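Local coordinates for fiber (PDB 5NBH), which probably attaches the adenovirus particle to host cells through its trimeric distal head domain, which binds N-acetylglucosamine, at residues L95-T99 / Y100-A104; T203-G207 / N208-T212. All coordinates share one frame; numbering follows the deposited sequence.

Interaction 1: residues L95-T99 / Y100-A104; sequences LRNGT and YNEYA
Arg96 and Asn97 meet Tyr100, Glu102 and Tyr103 in a local contact around the loop that joins strands 83-96 and 103-113. The side chain of Arg96 runs extended beside Tyr103. Its CG lies 4.1 Å from the centroid of the Tyr103 ring, an off-centre CH-pi contact. Further out, Tyr103 OH sits over one face of the guanidinium, at too poor an angle to bond with NE. Instead Arg96 NE gives a fairly straight hydrogen bond to Tyr100 O (2.8 Å), which lies near the guanidinium plane. Water 1 accepts from Arg96 NH2 and donates to Asn101 OD1, which bridges the arginine to the loop.

The motif is a beta hairpin. Leu95 and Ala104 form an antiparallel hydrogen-bonded pair, and Arg96 and Tyr103 the non-hydrogen-bonded pair after it. A type II' beta turn runs from Asn97 to Tyr100, closed by Tyr100 N to Asn97 O at 3.0 Å. Gly98 takes the positive phi of this turn (53°).

Asn97 and Glu102 are joined twice. Asn97 N donates to Glu102 O (2.8 Å), and Asn97 ND2 donates to Glu102 OE1 (3.0 Å). The second bond lies in the amide plane but meets the oxygen from above the carboxylate plane. Asn97 CG stands anti to the backbone N (chi1 174°), which lays the amide alongside the glutamate. Asn97 OD1 accepts from Thr134 N, so both ends of the buried amide are held. Asn97 and Glu102 belong to the N-acetylglucosamine site, together with Thr130, Thr132 and Gln133; no sugar is bound to this chain here.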
ATOM      1  N   LEU A  95      13.167  12.456  17.611  1.00 13.52           N
ATOM      2  CA  LEU A  95      13.289  13.605  16.736  1.00 12.70           C
ATOM      3  C   LEU A  95      13.212  14.882  17.550  1.00 12.73           C
ATOM      4  O   LEU A  95      12.462  14.960  18.503  1.00 13.91           O
ATOM      5  CB  LEU A  95      12.171  13.633  15.691  1.00 12.79           C
ATOM      6  CG  LEU A  95      12.130  12.405  14.786  1.00 13.29           C
ATOM      7  CD1 LEU A  95      10.946  12.468  13.874  1.00 13.38           C
ATOM      8  CD2 LEU A  95      13.407  12.303  14.001  1.00 13.58           C
ATOM      9  N   ARG A  96      14.000  15.859  17.158  1.00 12.39           N
ATOM     10  CA  ARG A  96      13.949  17.199  17.769  1.00 12.36           C
ATOM     11  C   ARG A  96      13.331  18.194  16.795  1.00 11.70           C
ATOM     12  O   ARG A  96      13.637  18.175  15.584  1.00 12.90           O
ATOM     13  CB  ARG A  96      15.358  17.639  18.120  1.00 13.01           C
ATOM     14  CG  ARG A  96      15.423  18.948  18.869  1.00 13.53           C
ATOM     15  CD  ARG A  96      16.827  19.247  19.330  1.00 14.84           C
ATOM     16  NE  ARG A  96      16.875  20.450  20.159  1.00 15.97           N
ATOM     17  CZ  ARG A  96      17.935  20.882  20.833  1.00 17.60           C
ATOM     18  NH1 ARG A  96      19.102  20.240  20.762  1.00 18.56           N
ATOM     19  NH2 ARG A  96      17.841  21.996  21.550  1.00 17.59           N
ATOM     20  N   ASN A  97      12.488  19.090  17.320  1.00 12.07           N
ATOM     21  CA  ASN A  97      11.938  20.187  16.554  1.00 12.28           C
ATOM     22  C   ASN A  97      12.976  21.301  16.415  1.00 12.64           C
ATOM     23  O   ASN A  97      13.031  22.240  17.249  1.00 12.23           O
ATOM     24  CB  ASN A  97      10.673  20.731  17.220  1.00 13.17           C
ATOM     25  CG  ASN A  97      10.138  21.974  16.534  1.00 13.72           C
ATOM     26  OD1 ASN A  97      10.462  22.268  15.370  1.00 14.84           O
ATOM     27  ND2 ASN A  97       9.323  22.738  17.264  1.00 15.54           N
ATOM     28  N   GLY A  98      13.785  21.217  15.366  1.00 12.77           N
ATOM     29  CA  GLY A  98      14.837  22.196  15.099  1.00 13.51           C
ATOM     30  C   GLY A  98      15.759  22.410  16.276  1.00 14.65           C
ATOM     31  O   GLY A  98      16.342  21.458  16.747  1.00 14.22           O
ATOM     32  N   THR A  99      15.903  23.676  16.711  1.00 14.67           N
ATOM     33  CA  THR A  99      16.767  24.048  17.810  1.00 15.82           C
ATOM     34  C   THR A  99      16.006  24.194  19.123  1.00 16.20           C
ATOM     35  O   THR A  99      16.615  24.554  20.148  1.00 15.81           O
ATOM     36  CB  THR A  99      17.529  25.365  17.509  1.00 15.79           C
ATOM     37  OG1 THR A  99      16.643  26.352  16.951  1.00 16.65           O
ATOM     38  CG2 THR A  99      18.621  25.101  16.516  1.00 17.40           C
ATOM     39  N   TYR A 100      14.692  23.935  19.104  1.00 14.68           N
ATOM     40  CA  TYR A 100      13.862  24.144  20.291  1.00 14.81           C
ATOM     41  C   TYR A 100      14.051  22.953  21.203  1.00 14.58           C
ATOM     42  O   TYR A 100      14.498  21.877  20.766  1.00 13.21           O
ATOM     43  CB  TYR A 100      12.391  24.314  19.919  1.00 14.34           C
ATOM     44  CG  TYR A 100      11.995  25.572  19.141  1.00 14.76           C
ATOM     45  CD1 TYR A 100      12.938  26.534  18.706  1.00 14.89           C
ATOM     46  CD2 TYR A 100      10.672  25.785  18.803  1.00 16.34           C
ATOM     47  CE1 TYR A 100      12.540  27.648  17.984  1.00 15.79           C
ATOM     48  CE2 TYR A 100      10.273  26.895  18.070  1.00 18.08           C
ATOM     49  CZ  TYR A 100      11.213  27.827  17.663  1.00 17.09           C
ATOM     50  OH  TYR A 100      10.794  28.910  16.936  1.00 16.83           O
ATOM     51  N   ASN A 101      13.670  23.111  22.464  1.00 14.05           N
ATOM     52  CA  ASN A 101      13.749  22.022  23.443  1.00 14.70           C
ATOM     53  C   ASN A 101      12.424  21.245  23.371  1.00 15.23           C
ATOM     54  O   ASN A 101      11.672  21.173  24.329  1.00 16.24           O
ATOM     55  CB  ASN A 101      14.012  22.596  24.846  1.00 15.39           C
ATOM     56  CG  ASN A 101      15.389  23.217  24.961  1.00 16.91           C
ATOM     57  OD1 ASN A 101      16.377  22.592  24.583  1.00 17.86           O
ATOM     58  ND2 ASN A 101      15.474  24.445  25.485  1.00 15.85           N
ATOM     59  N   GLU A 102      12.112  20.738  22.182  1.00 13.54           N
ATOM     60  CA  GLU A 102      10.848  20.050  21.915  1.00 14.35           C
ATOM     61  C   GLU A 102      11.200  18.809  21.106  1.00 13.29           C
ATOM     62  O   GLU A 102      11.942  18.910  20.105  1.00 12.66           O
ATOM     63  CB  GLU A 102       9.905  20.929  21.116  1.00 15.59           C
ATOM     64  CG  GLU A 102       9.346  22.123  21.894  1.00 17.18           C
ATOM     65  CD  GLU A 102       8.393  22.985  21.095  1.00 19.02           C
ATOM     66  OE1 GLU A 102       7.978  22.605  19.956  1.00 19.92           O
ATOM     67  OE2 GLU A 102       8.057  24.093  21.621  1.00 20.89           O
ATOM     68  N   TYR A 103      10.671  17.673  21.542  1.00 13.09           N
ATOM     69  CA  TYR A 103      11.010  16.369  20.942  1.00 13.11           C
ATOM     70  C   TYR A 103       9.753  15.533  20.660  1.00 13.39           C
ATOM     71  O   TYR A 103       8.686  15.796  21.204  1.00 13.33           O
ATOM     72  CB  TYR A 103      11.935  15.595  21.870  1.00 13.93           C
ATOM     73  CG  TYR A 103      13.266  16.274  22.124  1.00 14.88           C
ATOM     74  CD1 TYR A 103      13.373  17.315  23.062  1.00 16.27           C
ATOM     75  CD2 TYR A 103      14.397  15.936  21.391  1.00 15.00           C
ATOM     76  CE1 TYR A 103      14.597  17.943  23.294  1.00 17.43           C
ATOM     77  CE2 TYR A 103      15.622  16.577  21.609  1.00 16.23           C
ATOM     78  CZ  TYR A 103      15.715  17.565  22.559  1.00 16.93           C
ATOM     79  OH  TYR A 103      16.918  18.196  22.769  1.00 18.44           O
ATOM     80  N   ALA A 104       9.917  14.530  19.804  1.00 12.77           N
ATOM     81  CA  ALA A 104       8.879  13.547  19.508  1.00 13.06           C
ATOM     82  C   ALA A 104       9.521  12.175  19.285  1.00 14.38           C
ATOM     83  O   ALA A 104      10.698  12.077  18.966  1.00 14.46           O
ATOM     84  CB  ALA A 104       8.096  13.959  18.294  1.00 12.71           C
TER
HETATM   85  O   HOH W   1      19.173  23.722  23.350  0.50 19.43           O

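Interaction 2: residues T203-G207 / N208-T212; sequences TYRLG and NFYIT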
ATOM      1  N   THR A 203      14.101  16.440  -0.448  1.00 11.10           N
ATOM      2  CA  THR A 203      15.231  17.191  -1.074  1.00 11.85           C
ATOM      3  C   THR A 203      16.531  16.431  -0.920  1.00 11.74           C
ATOM      4  O   THR A 203      16.615  15.524  -0.110  1.00 11.70           O
ATOM      5  CB  THR A 203      15.418  18.560  -0.400  1.00 12.03           C
ATOM      6  OG1 THR A 203      15.635  18.409   1.003  1.00 13.15           O
ATOM      7  CG2 THR A 203      14.205  19.419  -0.619  1.00 12.88           C
ATOM      8  N   TYR A 204      17.552  16.841  -1.669  1.00 11.75           N
ATOM      9  CA  TYR A 204      18.907  16.443  -1.357  1.00 12.30           C
ATOM     10  C   TYR A 204      19.735  17.710  -1.056  1.00 12.92           C
ATOM     11  O   TYR A 204      19.611  18.731  -1.753  1.00 13.69           O
ATOM     12  CB  TYR A 204      19.581  15.733  -2.497  1.00 12.56           C
ATOM     13  CG  TYR A 204      19.127  14.316  -2.808  1.00 13.37           C
ATOM     14  CD1 TYR A 204      17.931  14.086  -3.488  1.00 14.11           C
ATOM     15  CD2 TYR A 204      19.907  13.220  -2.438  1.00 13.95           C
ATOM     16  CE1 TYR A 204      17.509  12.790  -3.771  1.00 14.92           C
ATOM     17  CE2 TYR A 204      19.515  11.916  -2.765  1.00 15.19           C
ATOM     18  CZ  TYR A 204      18.330  11.720  -3.436  1.00 15.26           C
ATOM     19  OH  TYR A 204      17.948  10.438  -3.772  1.00 16.85           O
ATOM     20  N   ARG A 205      20.566  17.592  -0.049  1.00 13.69           N
ATOM     21  CA  ARG A 205      21.640  18.576   0.176  1.00 15.48           C
ATOM     22  C   ARG A 205      22.810  17.946   0.877  1.00 15.10           C
ATOM     23  O   ARG A 205      22.652  16.991   1.624  1.00 14.01           O
ATOM     24  CB  ARG A 205      21.115  19.773   0.947  1.00 15.67           C
ATOM     25  CG  ARG A 205      20.744  19.557   2.411  1.00 16.29           C
ATOM     26  CD  ARG A 205      20.471  20.924   3.043  1.00 16.38           C
ATOM     27  NE  ARG A 205      20.230  20.829   4.476  1.00 16.99           N
ATOM     28  CZ  ARG A 205      19.055  20.522   5.049  1.00 19.14           C
ATOM     29  NH1 ARG A 205      17.970  20.287   4.320  1.00 19.22           N
ATOM     30  NH2 ARG A 205      18.959  20.463   6.377  1.00 19.38           N
ATOM     31  N   LEU A 206      24.012  18.474   0.613  1.00 15.77           N
ATOM     32  CA  LEU A 206      25.206  17.997   1.293  1.00 16.79           C
ATOM     33  C   LEU A 206      25.467  16.489   1.021  1.00 16.08           C
ATOM     34  O   LEU A 206      26.068  15.821   1.836  1.00 18.34           O
ATOM     35  CB  LEU A 206      25.108  18.307   2.779  1.00 18.21           C
ATOM     36  CG  LEU A 206      24.715  19.771   3.131  1.00 20.50           C
ATOM     37  CD1 LEU A 206      24.780  19.987   4.631  1.00 22.54           C
ATOM     38  CD2 LEU A 206      25.560  20.814   2.397  1.00 21.43           C
ATOM     39  N   GLY A 207      25.000  16.008  -0.129  1.00 16.23           N
ATOM     40  CA  GLY A 207      25.142  14.617  -0.567  1.00 17.16           C
ATOM     41  C   GLY A 207      24.089  13.653  -0.012  1.00 18.09           C
ATOM     42  O   GLY A 207      24.161  12.450  -0.291  1.00 17.02           O
ATOM     43  N   ASN A 208      23.150  14.159   0.795  1.00 16.15           N
ATOM     44  CA  ASN A 208      22.210  13.300   1.545  1.00 15.24           C
ATOM     45  C   ASN A 208      20.744  13.633   1.203  1.00 14.09           C
ATOM     46  O   ASN A 208      20.434  14.689   0.675  1.00 13.45           O
ATOM     47  CB  ASN A 208      22.452  13.385   3.028  1.00 15.73           C
ATOM     48  CG  ASN A 208      23.702  12.647   3.464  1.00 17.39           C
ATOM     49  OD1 ASN A 208      24.168  11.703   2.788  1.00 18.09           O
ATOM     50  ND2 ASN A 208      24.269  13.092   4.554  1.00 17.59           N
ATOM     51  N   PHE A 209      19.866  12.658   1.455  1.00 12.78           N
ATOM     52  CA  PHE A 209      18.423  12.737   1.148  1.00 12.27           C
ATOM     53  C   PHE A 209      17.700  13.120   2.424  1.00 10.81           C
ATOM     54  O   PHE A 209      17.941  12.523   3.440  1.00 11.50           O
ATOM     55  CB  PHE A 209      17.957  11.343   0.654  1.00 12.40           C
ATOM     56  CG  PHE A 209      16.460  11.160   0.608  1.00 12.76           C
ATOM     57  CD1 PHE A 209      15.649  12.102   0.020  1.00 13.55           C
ATOM     58  CD2 PHE A 209      15.877   9.983   1.080  1.00 14.07           C
ATOM     59  CE1 PHE A 209      14.288  11.929  -0.051  1.00 13.49           C
ATOM     60  CE2 PHE A 209      14.509   9.781   0.999  1.00 12.90           C
ATOM     61  CZ  PHE A 209      13.715  10.749   0.440  1.00 12.95           C
ATOM     62  N   TYR A 210      16.865  14.157   2.349  1.00 11.00           N
ATOM     63  CA  TYR A 210      16.075  14.664   3.437  1.00 11.31           C
ATOM     64  C   TYR A 210      14.579  14.539   3.156  1.00 10.41           C
ATOM     65  O   TYR A 210      14.090  14.906   2.086  1.00 10.43           O
ATOM     66  CB  TYR A 210      16.365  16.141   3.680  1.00 12.40           C
ATOM     67  CG  TYR A 210      17.750  16.452   4.201  1.00 14.18           C
ATOM     68  CD1 TYR A 210      18.880  16.303   3.376  1.00 15.43           C
ATOM     69  CD2 TYR A 210      17.924  16.935   5.474  1.00 16.95           C
ATOM     70  CE1 TYR A 210      20.146  16.573   3.849  1.00 16.95           C
ATOM     71  CE2 TYR A 210      19.205  17.245   5.963  1.00 18.49           C
ATOM     72  CZ  TYR A 210      20.312  17.061   5.140  1.00 18.08           C
ATOM     73  OH  TYR A 210      21.570  17.388   5.607  1.00 20.63           O
ATOM     74  N   ILE A 211      13.862  14.017   4.147  1.00 10.53           N
ATOM     75  CA  ILE A 211      12.413  14.139   4.239  1.00 10.48           C
ATOM     76  C   ILE A 211      12.180  15.105   5.376  1.00 10.29           C
ATOM     77  O   ILE A 211      12.532  14.827   6.551  1.00  9.39           O
ATOM     78  CB  ILE A 211      11.691  12.791   4.504  1.00 10.77           C
ATOM     79  CG1 ILE A 211      11.975  11.839   3.371  1.00 11.11           C
ATOM     80  CG2 ILE A 211      10.196  12.995   4.737  1.00 10.58           C
ATOM     81  CD1 ILE A 211      11.307  10.479   3.479  1.00 11.70           C
ATOM     82  N   THR A 212      11.556  16.230   5.047  1.00  9.96           N
ATOM     83  CA  THR A 212      11.297  17.277   6.051  1.00 10.46           C
ATOM     84  C   THR A 212       9.801  17.425   6.192  1.00 10.28           C
ATOM     85  O   THR A 212       9.113  17.644   5.193  1.00 10.39           O
ATOM     86  CB  THR A 212      11.956  18.601   5.637  1.00 11.17           C
ATOM     87  OG1 THR A 212      13.347  18.362   5.336  1.00 11.77           O
ATOM     88  CG2 THR A 212      11.862  19.623   6.729  1.00 11.74           C
TER
HETATM   89  O   HOH W   2      13.402  18.118   2.592  1.00 10.22           O
HETATM   90  O   HOH W   3      15.415  20.043   5.833  1.00 17.12           O
HETATM   91  O   HOH W   4      21.948  19.401   7.493  1.00 28.60           O
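Arg205 lays its guanidinium flat over one face of the Tyr210 ring. This is a cation-pi stack, with Arg205 CZ 3.8 Å from the ring centroid and the two planes 23° apart. The pair belongs to a tight beta hairpin formed by strands 191-205 and 208-217, with a type I' turn from Arg205 to Asn208. Leu206 and Gly207 occupy the turn's corners, both with positive phi. Arg205 CG sits between the backbone N and the carbonyl carbon (chi1 70°), and the chain is extended from there to NE. It crosses the tyrosine at about a right angle, with CG 3.4 Å from Tyr210 CE1. Arg205 NH2 also forms a salt bridge with Glu136 on strand 131-140. That carboxylate probably helps to fix the guanidinium on the ring.

On the other face of the hairpin, Tyr204 and Phe209 form the non-hydrogen-bonded pair. Phe209 CB lies over the Tyr204 ring, 4.2 Å from its centroid, in a CH-pi contact. The two rings themselves meet obliquely. Tyr204 OH is hydrogen-bonded to Pro170 O, while the Phe209 ring meets that of Phe139.

Hydrogen-bonded pairs flank this one. Tyr210 N donates to Thr203 O at 2.8 Å in an almost straight bond. Nearer the turn, Asn208 N donates to Arg205 O (3.0 Å) from well above the carbonyl plane. Water links Arg205 to Thr212. Water 3 accepts from Arg205 NH1 at 3.0 Å and lies 2.7 Å from Thr212 OG1, which is also hydrogen-bonded to water 2.

Overall arrangement
Interactions 1 and 2 are both antiparallel hairpin ends, but in different sheets. Residues 95-104 join strands 83-96 and 103-113 of one sheet, probably ABCJ in the fibre-head scheme. Residues 203-212 join strands 191-205 and 208-217 of the other. Their centres are 19 Å apart and they do not touch. Both are partly buried. The second hairpin pairs with strand 131-140 within its sheet, whereas the first packs side chains on that strand from the other sheet. Interaction 1 has the longer connection and contributes to a sugar-binding site. Interaction 2 lies away from that site and relies more on aromatic rings. Each exposed arginine lies against a tyrosine, with mainly its aliphatic chain in interaction 1 but a stacked guanidinium in interaction 2.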